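Local coordinates for Myo-inositol dehydrogenase (Corynebacterium glutamicum, PDB 3EUW), which probably oxidises myo-inositol with NAD+ as the hydride acceptor, as an inositol 2-dehydrogenase of the Gfo/Idh/MocA family, at residues A[190-195]-A[318-323]. Residues are numbered along the deposited sequence; the frame is centred on the assembly and turned at random.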
ATOM      1  N   VAL A 190     -27.879  -2.071 -21.827  1.00 18.68           N
ATOM      2  CA  VAL A 190     -29.219  -1.714 -22.253  1.00 20.39           C
ATOM      3  C   VAL A 190     -29.569  -0.240 -22.062  1.00 20.46           C
ATOM      4  O   VAL A 190     -30.298   0.322 -22.876  1.00 21.02           O
ATOM      5  CB  VAL A 190     -30.285  -2.593 -21.549  1.00 21.80           C
ATOM      6  CG1 VAL A 190     -30.093  -4.041 -21.942  1.00 21.66           C
ATOM      7  CG2 VAL A 190     -30.184  -2.455 -20.044  1.00 21.76           C
ATOM      8  N   GLU A 191     -29.047   0.384 -21.007  1.00 20.00           N
ATOM      9  CA  GLU A 191     -29.331   1.797 -20.742  1.00 19.37           C
ATOM     10  C   GLU A 191     -28.073   2.627 -20.510  1.00 17.59           C
ATOM     11  O   GLU A 191     -27.053   2.119 -20.033  1.00 16.54           O
ATOM     12  CB  GLU A 191     -30.260   1.951 -19.531  1.00 19.69           C
ATOM     13  CG  GLU A 191     -31.584   1.190 -19.648  1.00 24.23           C
ATOM     14  CD  GLU A 191     -32.579   1.549 -18.555  1.00 24.74           C
ATOM     15  OE1 GLU A 191     -32.149   1.850 -17.421  1.00 24.29           O
ATOM     16  OE2 GLU A 191     -33.797   1.519 -18.827  1.00 29.87           O
ATOM     17  N   VAL A 192     -28.168   3.912 -20.833  1.00 15.37           N
ATOM     18  CA  VAL A 192     -27.049   4.816 -20.679  1.00 16.10           C
ATOM     19  C   VAL A 192     -27.438   6.128 -20.008  1.00 15.58           C
ATOM     20  O   VAL A 192     -28.382   6.794 -20.422  1.00 12.53           O
ATOM     21  CB  VAL A 192     -26.422   5.132 -22.045  1.00 17.21           C
ATOM     22  CG1 VAL A 192     -25.346   6.190 -21.902  1.00 14.04           C
ATOM     23  CG2 VAL A 192     -25.831   3.860 -22.640  1.00 19.87           C
ATOM     24  N   THR A 193     -26.697   6.485 -18.964  1.00 13.28           N
ATOM     25  CA  THR A 193     -26.940   7.728 -18.240  1.00 15.23           C
ATOM     26  C   THR A 193     -25.618   8.483 -18.140  1.00 15.02           C
ATOM     27  O   THR A 193     -24.596   7.900 -17.792  1.00 15.94           O
ATOM     28  CB  THR A 193     -27.483   7.451 -16.834  1.00 15.80           C
ATOM     29  OG1 THR A 193     -28.592   6.554 -16.931  1.00 16.70           O
ATOM     30  CG2 THR A 193     -27.966   8.730 -16.181  1.00 13.93           C
ATOM     31  N   ALA A 194     -25.631   9.772 -18.453  1.00 13.74           N
ATOM     32  CA  ALA A 194     -24.400  10.551 -18.397  1.00 11.67           C
ATOM     33  C   ALA A 194     -24.637  11.965 -17.907  1.00 13.73           C
ATOM     34  O   ALA A 194     -25.666  12.569 -18.198  1.00 13.97           O
ATOM     35  CB  ALA A 194     -23.727  10.585 -19.783  1.00  9.92           C
ATOM     36  N   THR A 195     -23.654  12.489 -17.180  1.00 12.70           N
ATOM     37  CA  THR A 195     -23.712  13.833 -16.630  1.00 13.74           C
ATOM     38  C   THR A 195     -22.408  14.562 -16.966  1.00 14.72           C
ATOM     39  O   THR A 195     -21.320  14.064 -16.674  1.00 14.79           O
ATOM     40  CB  THR A 195     -23.870  13.769 -15.106  1.00 13.39           C
ATOM     41  OG1 THR A 195     -24.988  12.938 -14.785  1.00 15.86           O
ATOM     42  CG2 THR A 195     -24.090  15.156 -14.532  1.00 12.77           C
ATOM     43  N   ASN A 318     -22.306   8.137 -28.232  1.00 12.34           N
ATOM     44  CA  ASN A 318     -23.361   9.031 -28.710  1.00 14.23           C
ATOM     45  C   ASN A 318     -24.522   9.025 -27.721  1.00 14.19           C
ATOM     46  O   ASN A 318     -25.127  10.067 -27.455  1.00 13.42           O
ATOM     47  CB  ASN A 318     -23.847   8.628 -30.110  1.00 13.27           C
ATOM     48  CG  ASN A 318     -22.821   8.935 -31.190  1.00 12.94           C
ATOM     49  OD1 ASN A 318     -21.969   9.798 -31.008  1.00 14.25           O
ATOM     50  ND2 ASN A 318     -22.913   8.246 -32.323  1.00 14.24           N
ATOM     51  N   ALA A 319     -24.823   7.857 -27.156  1.00 12.41           N
ATOM     52  CA  ALA A 319     -25.906   7.769 -26.191  1.00 11.49           C
ATOM     53  C   ALA A 319     -25.548   8.601 -24.965  1.00 11.14           C
ATOM     54  O   ALA A 319     -26.421   9.254 -24.381  1.00 12.02           O
ATOM     55  CB  ALA A 319     -26.166   6.322 -25.794  1.00  6.42           C
ATOM     56  N   CYS A 320     -24.267   8.586 -24.587  1.00 10.94           N
ATOM     57  CA  CYS A 320     -23.791   9.355 -23.432  1.00 11.77           C
ATOM     58  C   CYS A 320     -24.018  10.842 -23.647  1.00 12.19           C
ATOM     59  O   CYS A 320     -24.596  11.511 -22.794  1.00 14.53           O
ATOM     60  CB  CYS A 320     -22.295   9.134 -23.177  1.00 11.83           C
ATOM     61  SG  CYS A 320     -21.846   7.572 -22.403  1.00 15.14           S
ATOM     62  N   LEU A 321     -23.548  11.352 -24.783  1.00 13.90           N
ATOM     63  CA  LEU A 321     -23.697  12.761 -25.118  1.00 16.42           C
ATOM     64  C   LEU A 321     -25.160  13.170 -25.088  1.00 17.53           C
ATOM     65  O   LEU A 321     -25.509  14.213 -24.541  1.00 18.09           O
ATOM     66  CB  LEU A 321     -23.122  13.052 -26.514  1.00 17.00           C
ATOM     67  CG  LEU A 321     -23.227  14.503 -27.010  1.00 17.39           C
ATOM     68  CD1 LEU A 321     -22.477  15.423 -26.065  1.00 18.43           C
ATOM     69  CD2 LEU A 321     -22.656  14.619 -28.412  1.00 18.76           C
ATOM     70  N   GLU A 322     -26.016  12.347 -25.682  1.00 18.88           N
ATOM     71  CA  GLU A 322     -27.444  12.650 -25.718  1.00 22.55           C
ATOM     72  C   GLU A 322     -28.042  12.685 -24.309  1.00 22.02           C
ATOM     73  O   GLU A 322     -28.859  13.552 -23.998  1.00 21.27           O
ATOM     74  CB  GLU A 322     -28.169  11.615 -26.569  1.00 25.60           C
ATOM     75  CG  GLU A 322     -29.204  12.211 -27.501  1.00 34.04           C
ATOM     76  CD  GLU A 322     -30.585  12.135 -26.926  1.00 36.16           C
ATOM     77  OE1 GLU A 322     -30.941  11.056 -26.414  1.00 42.62           O
ATOM     78  OE2 GLU A 322     -31.317  13.133 -26.989  1.00 36.20           O
ATOM     79  N   SER A 323     -27.643  11.733 -23.465  1.00 19.87           N
ATOM     80  CA  SER A 323     -28.135  11.684 -22.091  1.00 16.73           C
ATOM     81  C   SER A 323     -27.667  12.935 -21.346  1.00 16.40           C
ATOM     82  O   SER A 323     -28.443  13.590 -20.660  1.00 17.25           O
ATOM     83  CB  SER A 323     -27.604  10.438 -21.371  1.00 17.15           C
ATOM     84  OG  SER A 323     -27.989  10.435 -20.005  1.00 13.96           O
TER
HETATM   85  O   HOH W   1     -28.473  12.696 -18.045  1.00 23.49           O
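Helix 307-326 packs on one face of the mixed sheet of the C-terminal domain, where Val-192 and Ala-194 of strand 189-197 meet Ala-319, Cys-320 and Ser-323. The segment axes approach to 6.5 Å at 54°, a close approach that the small side chains of Ala-194, Ala-319, Cys-320 and Ser-323 permit. Ala-194 CB rests 3.3 Å from Cys-320 O, the methyl lying against the helix carbonyl oxygen, and 4.0 Å from Cys-320 CB. Val-192 CG1, turned anti to its own N (chi1 174°), reaches Cys-320 SG at 3.8 Å, while its CB faces Ala-319 CB at 3.9 Å. In the alpha/beta C-terminal domain of this family, such a helix covers the sheet; here Phe-171 of helix 169-185 touches both Ala-194 and Cys-320. The polar link is Ala-194 N to Ser-323 OG, 2.9 Å with an N-H...O angle of 151°, so a main-chain N-H of the strand is bonded by the helix instead of a neighbouring strand. The same hydroxyl donates to the carbonyl O of Arg-328, just ahead of short strand 330-331, whose Val-330 bonds the backbone of Val-192. Water 1 donates to Ala-194 O and Ser-323 O, each at 2.8 Å, bridging strand and helix carbonyls next to that bond.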